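Local structure of heme-binding protein A / AI-2 binding protein A (Helicobacter pylori SS1, 6OFQ) at residues A[236-245]-A[525-533]; A[295-303]-A[454-462]. The protein probably captures peptides in the periplasm, such as the bound STSA, and passes them to an ABC transporter for uptake. One frame throughout, in Å; residues are numbered along the deposited sequence. Where two conformers were deposited one is given.

Contact 1 of 2, residues A[236-245]-A[525-533]; sequences PKAYLDKVVV and RFFKVYLEK
L240 N, F526 O and V529 O close together on one water, water 3. It accepts from L240 N at 2.9 Å and donates to F526 O and V529 O, so three backbone atoms from both segments fix its place. F526 to V529 is a type I turn, and the water sits beside it, joining its first and last carbonyls to the chain opposite. A second water-mediated grip centres on F527 O, which lies 2.8 Å from water 2, itself next to K237 O; A238 CA adds a C-H...O contact to the same carbonyl. K528 folds back with CG beside its backbone N (chi1 -46°) and a bend at chi2. Its CE thereby comes to rest over the centre of the F527 ring, while NZ donates to water 1 near P236 O.

In this type II periplasmic binding protein the C-terminal tail lies against the approach to strand 242-247, in the mixed sheet that also holds the early strand 32-37. Strand 530-531 pairs with 513-514 and not with this sheet; the join is made by waters and by packing of side chains on each other and on backbone carbonyls.

Y239 does much of that work. Water 2 stands over one face of its ring, and the edge of Y530 points at the opposite face in a T-shaped pair, centroids 5.5 Å apart and planes at 72°. K528 O meets the rim near its plane, 3.6 Å from Y239 CE2. The hydroxyl bonds to E25 and R28. Next along, L240 sets CG 3.5 Å from V529 O and sends CD2 across L531. Past it, V243 CG1, anti to its backbone N (chi1 -180°), presses on F526 CD2 at 3.8 Å, and V245 CG2 touches F526 CE2 more loosely.

Contact 2 of 2, residues A[295-303]-A[454-462]; sequences WLSLNTQKK and QNGSFYKSD
The side-chain amide of N299 and the ring of F458 lie almost parallel, planes 9° apart, with OD1 coming obliquely to within 3.6 Å of CD1. N455 O stands over the face on the other side of the ring from N299 OD1, offset toward the rim. Q301 arrives across F458 at about a right angle, its CG 3.5 Å from F458 CB; the bend at chi2 (-60°) then brings NE2 round to F458 O, to which it donates in the carbonyl plane at 3.0 Å.

Two type I turns, 299-302 and 455-458, meet here where strand 292-298 ends. N299 OD1 takes Q301 N in an Asx turn and ND2 donates to H421 O, so both ends of the amide are held beside the ring. S457 O receives two bonds from T300: the backbone N at 2.9 Å, from above the carbonyl plane, and OG1 at 2.7 Å, nearly along the C=O axis. S457 OG bonds to P496 O and weakly accepts from L298 N. Water 4 bridges it to S297 OG and to W295 NE1, at the edge of the indole.

The direct bonds across the contact run from neutral N-H and hydroxyl donors to oxygen acceptors, so the join probably depends little on ionisation.

In the fold
From the N terminus the chain passes through strand 32-37 of the mixed sheet and reaches strand 242-247, where the first half of contact 1 lies. Strand 292-298 follows in the seven-stranded sheet, and its end supplies one half of contact 2. About 150 residues later, the loop between helices 445-449 and 462-473 closes that contact. After strand 497-510, which pairs with 292-298, the tail returns to close contact 1. The shorter loop lies wholly within the longer one. The two contacts sit on opposite sides of the chain's centre, their centres about 41 Å apart, one tying the C-terminal tail to the mixed sheet of strands 32-37 and 242-247, the other a strand end to a helix-linking loop.

Contact 1 of 2, residues A[236-245]-A[525-533]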
loop_
_atom_site.group_PDB
_atom_site.type_symbol
_atom_site.label_atom_id
_atom_site.label_comp_id
_atom_site.label_asym_id
_atom_site.label_seq_id
_atom_site.Cartn_x
_atom_site.Cartn_y
_atom_site.Cartn_z
ATOM N N PRO A 236 20.904 -4.799 -12.330
ATOM C CA PRO A 236 20.687 -5.508 -13.613
ATOM C C PRO A 236 19.735 -4.676 -14.456
ATOM O O PRO A 236 18.685 -4.222 -13.951
ATOM C CB PRO A 236 20.029 -6.826 -13.246
ATOM C CG PRO A 236 20.259 -6.984 -11.778
ATOM C CD PRO A 236 20.434 -5.600 -11.189
ATOM N N LYS A 237 20.120 -4.381 -15.686
ATOM C CA LYS A 237 19.338 -3.451 -16.504
ATOM C C LYS A 237 17.918 -3.999 -16.784
ATOM O O LYS A 237 17.757 -5.214 -16.954
ATOM C CB LYS A 237 20.093 -3.103 -17.798
ATOM C CG LYS A 237 21.521 -2.598 -17.629
ATOM C CD LYS A 237 21.551 -1.261 -16.944
ATOM C CE LYS A 237 22.993 -0.774 -16.752
ATOM N NZ LYS A 237 23.493 -1.493 -15.550
ATOM N N ALA A 238 16.948 -3.095 -16.782
ATOM C CA ALA A 238 15.606 -3.509 -17.147
ATOM C C ALA A 238 15.600 -4.123 -18.538
ATOM O O ALA A 238 16.349 -3.700 -19.450
ATOM C CB ALA A 238 14.680 -2.308 -17.127
ATOM N N TYR A 239 14.651 -5.021 -18.783
ATOM C CA TYR A 239 14.494 -5.559 -20.121
ATOM C C TYR A 239 13.778 -4.653 -21.083
ATOM O O TYR A 239 14.129 -4.530 -22.270
ATOM C CB TYR A 239 13.809 -6.904 -20.135
ATOM C CG TYR A 239 14.460 -8.024 -19.350
ATOM C CD1 TYR A 239 15.702 -8.543 -19.725
ATOM C CD2 TYR A 239 13.800 -8.647 -18.310
ATOM C CE1 TYR A 239 16.303 -9.561 -19.004
ATOM C CE2 TYR A 239 14.356 -9.688 -17.634
ATOM C CZ TYR A 239 15.597 -10.181 -17.999
ATOM O OH TYR A 239 16.164 -11.283 -17.365
ATOM N N LEU A 240 12.709 -4.036 -20.589
ATOM C CA LEU A 240 11.861 -3.204 -21.414
ATOM C C LEU A 240 12.464 -1.848 -21.704
ATOM O O LEU A 240 13.119 -1.226 -20.843
ATOM C CB LEU A 240 10.518 -2.997 -20.694
ATOM C CG LEU A 240 9.672 -4.258 -20.598
ATOM C CD1 LEU A 240 8.646 -4.124 -19.483
ATOM C CD2 LEU A 240 8.971 -4.600 -21.920
ATOM N N ASP A 241 12.190 -1.267 -22.866
ATOM C CA ASP A 241 12.614 0.076 -23.182
ATOM C C ASP A 241 11.684 1.140 -22.604
ATOM O O ASP A 241 12.100 2.263 -22.382
ATOM C CB ASP A 241 12.627 0.299 -24.725
ATOM C CG ASP A 241 13.595 -0.630 -25.413
ATOM O OD1 ASP A 241 14.728 -0.742 -24.913
ATOM O OD2 ASP A 241 13.158 -1.414 -26.307
ATOM N N LYS A 242 10.415 0.809 -22.500
ATOM C CA LYS A 242 9.396 1.778 -22.171
ATOM C C LYS A 242 8.230 1.073 -21.471
ATOM O O LYS A 242 7.864 -0.028 -21.833
ATOM C CB LYS A 242 8.954 2.491 -23.472
ATOM C CG LYS A 242 7.818 3.464 -23.378
ATOM C CD LYS A 242 7.768 4.159 -24.759
ATOM C CE LYS A 242 6.448 4.792 -25.072
ATOM N NZ LYS A 242 6.583 5.427 -26.430
ATOM N N VAL A 243 7.595 1.762 -20.526
ATOM C CA VAL A 243 6.356 1.336 -19.951
ATOM C C VAL A 243 5.361 2.494 -20.024
ATOM O O VAL A 243 5.653 3.595 -19.574
ATOM C CB VAL A 243 6.495 0.870 -18.483
ATOM C CG1 VAL A 243 5.142 0.419 -17.936
ATOM C CG2 VAL A 243 7.562 -0.208 -18.352
ATOM N N VAL A 244 4.197 2.210 -20.586
ATOM C CA VAL A 244 3.077 3.140 -20.591
ATOM C C VAL A 244 2.116 2.627 -19.525
ATOM O O VAL A 244 1.571 1.532 -19.647
ATOM C CB VAL A 244 2.437 3.266 -21.973
ATOM C CG1 VAL A 244 1.387 4.342 -21.952
ATOM C CG2 VAL A 244 3.433 3.587 -23.050
ATOM N N VAL A 245 1.859 3.464 -18.527
ATOM C CA VAL A 245 0.941 3.135 -17.449
ATOM C C VAL A 245 -0.335 3.923 -17.731
ATOM O O VAL A 245 -0.355 5.145 -17.518
ATOM C CB VAL A 245 1.528 3.489 -16.064
ATOM C CG1 VAL A 245 0.527 3.171 -14.945
ATOM C CG2 VAL A 245 2.828 2.744 -15.843
ATOM N N ARG A 525 6.856 -3.252 -9.857
ATOM C CA ARG A 525 8.156 -2.944 -10.453
ATOM C C ARG A 525 8.269 -3.773 -11.727
ATOM O O ARG A 525 7.932 -4.973 -11.733
ATOM C CB ARG A 525 9.266 -3.354 -9.495
ATOM C CG ARG A 525 9.337 -2.401 -8.319
ATOM C CD ARG A 525 10.318 -2.869 -7.265
ATOM N NE ARG A 525 9.866 -4.109 -6.642
ATOM C CZ ARG A 525 10.645 -4.928 -5.996
ATOM N NH1 ARG A 525 11.943 -4.727 -5.927
ATOM N NH2 ARG A 525 10.094 -5.971 -5.392
ATOM N N PHE A 526 8.645 -3.139 -12.842
ATOM C CA PHE A 526 8.647 -3.790 -14.151
ATOM C C PHE A 526 10.023 -4.202 -14.616
ATOM O O PHE A 526 10.153 -4.656 -15.734
ATOM C CB PHE A 526 7.998 -2.853 -15.203
ATOM C CG PHE A 526 6.594 -2.468 -14.844
ATOM C CD1 PHE A 526 5.593 -3.424 -14.651
ATOM C CD2 PHE A 526 6.266 -1.147 -14.654
ATOM C CE1 PHE A 526 4.324 -3.091 -14.196
ATOM C CE2 PHE A 526 4.971 -0.802 -14.274
ATOM C CZ PHE A 526 3.998 -1.759 -14.065
ATOM N N PHE A 527 11.094 -4.021 -13.839
ATOM C CA PHE A 527 12.444 -4.346 -14.268
ATOM C C PHE A 527 12.682 -5.774 -14.709
ATOM O O PHE A 527 13.646 -5.982 -15.454
ATOM C CB PHE A 527 13.509 -3.795 -13.302
ATOM C CG PHE A 527 13.550 -4.325 -11.874
ATOM C CD1 PHE A 527 12.515 -4.970 -11.188
ATOM C CD2 PHE A 527 14.691 -4.041 -11.160
ATOM C CE1 PHE A 527 12.630 -5.351 -9.838
ATOM C CE2 PHE A 527 14.816 -4.377 -9.824
ATOM C CZ PHE A 527 13.798 -5.043 -9.162
ATOM N N LYS A 528 11.903 -6.749 -14.228
ATOM C CA LYS A 528 12.090 -8.177 -14.588
ATOM C C LYS A 528 11.125 -8.606 -15.665
ATOM O O LYS A 528 11.146 -9.739 -16.108
ATOM C CB LYS A 528 11.982 -9.113 -13.379
ATOM C CG LYS A 528 12.756 -8.662 -12.159
ATOM C CD LYS A 528 14.235 -8.435 -12.470
ATOM C CE LYS A 528 14.991 -7.979 -11.224
ATOM N NZ LYS A 528 16.408 -7.678 -11.489
ATOM N N VAL A 529 10.229 -7.702 -16.106
ATOM C CA VAL A 529 9.201 -8.095 -17.100
ATOM C C VAL A 529 9.805 -8.034 -18.499
ATOM O O VAL A 529 10.573 -7.123 -18.803
ATOM C CB VAL A 529 7.976 -7.151 -17.006
ATOM C CG1 VAL A 529 6.917 -7.520 -18.045
ATOM C CG2 VAL A 529 7.380 -7.352 -15.624
ATOM N N TYR A 530 9.464 -8.997 -19.354
ATOM C CA TYR A 530 9.981 -8.934 -20.723
ATOM C C TYR A 530 8.918 -9.508 -21.621
ATOM O O TYR A 530 7.911 -10.115 -21.201
ATOM C CB TYR A 530 11.300 -9.725 -20.884
ATOM C CG TYR A 530 11.237 -11.204 -20.611
ATOM C CD1 TYR A 530 11.310 -11.725 -19.310
ATOM C CD2 TYR A 530 11.003 -12.115 -21.618
ATOM C CE1 TYR A 530 11.227 -13.074 -19.055
ATOM C CE2 TYR A 530 10.948 -13.463 -21.361
ATOM C CZ TYR A 530 11.096 -13.977 -20.083
ATOM O OH TYR A 530 11.067 -15.349 -19.836
ATOM N N LEU A 531 9.130 -9.240 -22.914
ATOM C CA LEU A 531 8.233 -9.753 -23.942
ATOM C C LEU A 531 8.886 -10.893 -24.702
ATOM O O LEU A 531 10.025 -10.772 -25.144
ATOM C CB LEU A 531 7.901 -8.605 -24.894
ATOM C CG LEU A 531 7.370 -7.318 -24.254
ATOM C CD1 LEU A 531 7.010 -6.277 -25.342
ATOM C CD2 LEU A 531 6.208 -7.607 -23.311
ATOM N N GLU A 532 8.155 -12.001 -24.784
ATOM C CA GLU A 532 8.735 -13.229 -25.285
ATOM C C GLU A 532 8.921 -13.058 -26.775
ATOM O O GLU A 532 8.041 -12.547 -27.455
ATOM C CB GLU A 532 7.835 -14.408 -25.028
ATOM C CG GLU A 532 8.664 -15.593 -25.496
ATOM C CD GLU A 532 8.137 -16.868 -24.918
ATOM O OE1 GLU A 532 7.015 -17.215 -25.366
ATOM O OE2 GLU A 532 8.859 -17.400 -24.043
ATOM N N LYS A 533 10.108 -13.436 -27.261
ATOM C CA LYS A 533 10.318 -13.356 -28.718
ATOM C C LYS A 533 10.972 -14.632 -29.242
ATOM O O LYS A 533 10.498 -14.996 -30.317
ATOM C CB LYS A 533 11.250 -12.214 -29.127
ATOM C CG LYS A 533 10.934 -10.857 -28.545
ATOM C CD LYS A 533 12.259 -10.164 -28.315
ATOM C CE LYS A 533 12.110 -8.810 -27.655
ATOM N NZ LYS A 533 11.461 -8.750 -26.328
ATOM O OXT LYS A 533 11.898 -15.185 -28.609
HETATM O O HOH W 1 16.464 -5.695 -13.533
HETATM O O HOH W 2 16.105 -7.164 -15.901
HETATM O O HOH W 3 11.882 -4.853 -17.917
#

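Contact 2 of 2, residues A[295-303]-A[454-462]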
loop_
_atom_site.group_PDB
_atom_site.type_symbol
_atom_site.label_atom_id
_atom_site.label_comp_id
_atom_site.label_asym_id
_atom_site.label_seq_id
_atom_site.Cartn_x
_atom_site.Cartn_y
_atom_site.Cartn_z
ATOM N N TRP A 295 -11.941 -4.614 3.784
ATOM C CA TRP A 295 -12.833 -4.574 4.978
ATOM C C TRP A 295 -13.703 -3.330 4.927
ATOM O O TRP A 295 -13.558 -2.514 4.021
ATOM C CB TRP A 295 -12.064 -4.700 6.305
ATOM C CG TRP A 295 -11.157 -3.559 6.633
ATOM C CD1 TRP A 295 -11.469 -2.453 7.345
ATOM C CD2 TRP A 295 -9.816 -3.374 6.191
ATOM N NE1 TRP A 295 -10.386 -1.614 7.439
ATOM C CE2 TRP A 295 -9.341 -2.157 6.745
ATOM C CE3 TRP A 295 -8.930 -4.132 5.435
ATOM C CZ2 TRP A 295 -8.054 -1.688 6.521
ATOM C CZ3 TRP A 295 -7.674 -3.670 5.214
ATOM C CH2 TRP A 295 -7.250 -2.447 5.733
ATOM N N LEU A 296 -14.604 -3.235 5.869
ATOM C CA LEU A 296 -15.394 -2.042 6.012
ATOM C C LEU A 296 -14.875 -1.293 7.237
ATOM O O LEU A 296 -14.909 -1.850 8.352
ATOM C CB LEU A 296 -16.849 -2.455 6.087
ATOM C CG LEU A 296 -17.894 -1.346 6.158
ATOM C CD1 LEU A 296 -18.005 -0.579 4.840
ATOM C CD2 LEU A 296 -19.258 -1.923 6.513
ATOM N N SER A 297 -14.359 -0.080 7.083
ATOM C CA SER A 297 -14.036 0.810 8.203
ATOM C C SER A 297 -15.348 1.261 8.857
ATOM O O SER A 297 -16.301 1.532 8.110
ATOM C CB SER A 297 -13.322 2.111 7.757
ATOM O OG SER A 297 -12.033 1.844 7.212
ATOM N N LEU A 298 -15.372 1.277 10.187
ATOM C CA LEU A 298 -16.469 1.847 10.976
ATOM C C LEU A 298 -15.810 2.918 11.821
ATOM O O LEU A 298 -14.844 2.670 12.540
ATOM C CB LEU A 298 -17.060 0.794 11.902
ATOM C CG LEU A 298 -17.644 -0.457 11.243
ATOM C CD1 LEU A 298 -18.100 -1.500 12.221
ATOM C CD2 LEU A 298 -18.766 -0.089 10.261
ATOM N N ASN A 299 -16.344 4.137 11.758
ATOM C CA ASN A 299 -15.670 5.270 12.386
ATOM C C ASN A 299 -16.046 5.282 13.847
ATOM O O ASN A 299 -17.129 5.769 14.224
ATOM C CB ASN A 299 -15.988 6.591 11.709
ATOM C CG ASN A 299 -15.153 7.742 12.273
ATOM O OD1 ASN A 299 -14.770 7.706 13.466
ATOM N ND2 ASN A 299 -14.942 8.755 11.436
ATOM N N THR A 300 -15.206 4.661 14.650
ATOM C CA THR A 300 -15.488 4.412 16.065
ATOM C C THR A 300 -15.569 5.699 16.921
ATOM O O THR A 300 -15.922 5.566 18.111
ATOM C CB THR A 300 -14.555 3.396 16.749
ATOM O OG1 THR A 300 -13.230 3.955 16.853
ATOM C CG2 THR A 300 -14.538 2.074 16.012
ATOM N N GLN A 301 -15.254 6.846 16.350
ATOM C CA GLN A 301 -15.432 8.082 17.126
ATOM C C GLN A 301 -16.773 8.708 16.906
ATOM O O GLN A 301 -16.999 9.768 17.494
ATOM C CB GLN A 301 -14.293 9.059 16.838
ATOM C CG GLN A 301 -12.936 8.412 17.065
ATOM C CD GLN A 301 -12.716 7.912 18.492
ATOM O OE1 GLN A 301 -13.035 8.616 19.476
ATOM N NE2 GLN A 301 -12.152 6.704 18.633
ATOM N N LYS A 302 -17.572 8.166 15.994
ATOM C CA LYS A 302 -18.845 8.787 15.644
ATOM C C LYS A 302 -19.997 8.047 16.293
ATOM O O LYS A 302 -19.878 6.931 16.774
ATOM C CB LYS A 302 -19.032 8.848 14.132
ATOM C CG LYS A 302 -18.121 9.890 13.520
ATOM C CD LYS A 302 -18.346 10.047 12.028
ATOM C CE LYS A 302 -17.545 11.218 11.516
ATOM N NZ LYS A 302 -17.621 11.359 10.055
ATOM N N LYS A 303 -21.139 8.742 16.347
ATOM C CA LYS A 303 -22.393 8.198 16.826
ATOM C C LYS A 303 -22.699 6.844 16.221
ATOM O O LYS A 303 -22.391 6.620 15.072
ATOM C CB LYS A 303 -23.565 9.183 16.600
ATOM C CG LYS A 303 -24.921 8.702 17.117
ATOM C CD LYS A 303 -25.940 9.834 16.903
ATOM C CE LYS A 303 -27.218 9.505 17.672
ATOM N NZ LYS A 303 -28.315 10.429 17.258
ATOM N N GLN A 454 -4.274 6.736 8.453
ATOM C CA GLN A 454 -4.547 5.440 7.837
ATOM C C GLN A 454 -5.332 4.493 8.727
ATOM O O GLN A 454 -5.733 3.414 8.264
ATOM C CB GLN A 454 -3.229 4.744 7.455
ATOM C CG GLN A 454 -2.361 5.692 6.620
ATOM C CD GLN A 454 -1.314 4.992 5.776
ATOM O OE1 GLN A 454 -1.646 4.521 4.695
ATOM N NE2 GLN A 454 -0.169 4.758 6.351
ATOM N N ASN A 455 -5.664 4.967 9.922
ATOM C CA ASN A 455 -6.499 4.191 10.834
ATOM C C ASN A 455 -7.932 4.719 10.631
ATOM O O ASN A 455 -8.463 5.584 11.357
ATOM C CB ASN A 455 -6.000 4.353 12.268
ATOM C CG ASN A 455 -6.754 3.548 13.296
ATOM O OD1 ASN A 455 -7.900 3.153 13.077
ATOM N ND2 ASN A 455 -6.141 3.307 14.447
ATOM N N GLY A 456 -8.570 4.159 9.608
ATOM C CA GLY A 456 -9.858 4.662 9.129
ATOM C C GLY A 456 -10.995 4.358 10.071
ATOM O O GLY A 456 -12.044 4.978 9.951
ATOM N N SER A 457 -10.818 3.465 11.026
ATOM C CA SER A 457 -11.810 3.201 12.073
ATOM C C SER A 457 -11.622 4.073 13.316
ATOM O O SER A 457 -12.367 4.018 14.270
ATOM C CB SER A 457 -11.787 1.714 12.494
ATOM O OG SER A 457 -12.297 0.909 11.457
ATOM N N PHE A 458 -10.524 4.827 13.318
ATOM C CA PHE A 458 -10.057 5.568 14.493
ATOM C C PHE A 458 -10.037 4.678 15.731
ATOM O O PHE A 458 -10.508 5.020 16.821
ATOM C CB PHE A 458 -10.919 6.838 14.725
ATOM C CG PHE A 458 -10.703 7.921 13.685
ATOM C CD1 PHE A 458 -11.292 7.870 12.460
ATOM C CD2 PHE A 458 -9.741 8.897 13.887
ATOM C CE1 PHE A 458 -11.051 8.822 11.479
ATOM C CE2 PHE A 458 -9.588 9.911 12.961
ATOM C CZ PHE A 458 -10.209 9.864 11.739
ATOM N N TYR A 459 -9.527 3.462 15.533
ATOM C CA TYR A 459 -9.503 2.512 16.626
ATOM C C TYR A 459 -8.435 2.887 17.644
ATOM O O TYR A 459 -7.263 2.945 17.277
ATOM C CB TYR A 459 -9.242 1.113 16.078
ATOM C CG TYR A 459 -9.210 -0.017 17.057
ATOM C CD1 TYR A 459 -10.174 -0.203 18.029
ATOM C CD2 TYR A 459 -8.158 -0.931 17.036
ATOM C CE1 TYR A 459 -10.099 -1.226 18.967
ATOM C CE2 TYR A 459 -8.110 -1.964 17.938
ATOM C CZ TYR A 459 -9.084 -2.176 18.888
ATOM O OH TYR A 459 -8.944 -3.247 19.719
ATOM N N LYS A 460 -8.856 3.105 18.874
ATOM C CA LYS A 460 -7.940 3.514 19.944
ATOM C C LYS A 460 -8.098 2.582 21.139
ATOM O O LYS A 460 -9.014 2.719 21.935
ATOM C CB LYS A 460 -8.290 4.945 20.358
ATOM C CG LYS A 460 -8.057 5.951 19.260
ATOM C CD LYS A 460 -8.397 7.388 19.648
ATOM C CE LYS A 460 -7.613 7.792 20.877
ATOM N NZ LYS A 460 -7.969 9.234 20.981
ATOM N N SER A 461 -7.215 1.595 21.222
ATOM C CA SER A 461 -7.211 0.662 22.321
ATOM C C SER A 461 -5.786 0.645 22.859
ATOM O O SER A 461 -4.833 0.256 22.162
ATOM C CB SER A 461 -7.581 -0.754 21.893
ATOM O OG SER A 461 -7.206 -1.715 22.882
ATOM N N ASP A 462 -5.657 0.983 24.148
ATOM C CA ASP A 462 -4.372 0.864 24.819
ATOM C C ASP A 462 -3.875 -0.569 24.960
ATOM O O ASP A 462 -2.702 -0.899 24.713
ATOM C CB ASP A 462 -4.383 1.448 26.230
ATOM C CG ASP A 462 -4.280 2.952 26.205
ATOM O OD1 ASP A 462 -3.472 3.481 25.394
ATOM O OD2 ASP A 462 -5.039 3.483 27.044
HETATM O O HOH W 4 -10.421 0.904 8.891
HETATM O O HOH W 5 -11.799 3.171 19.190
#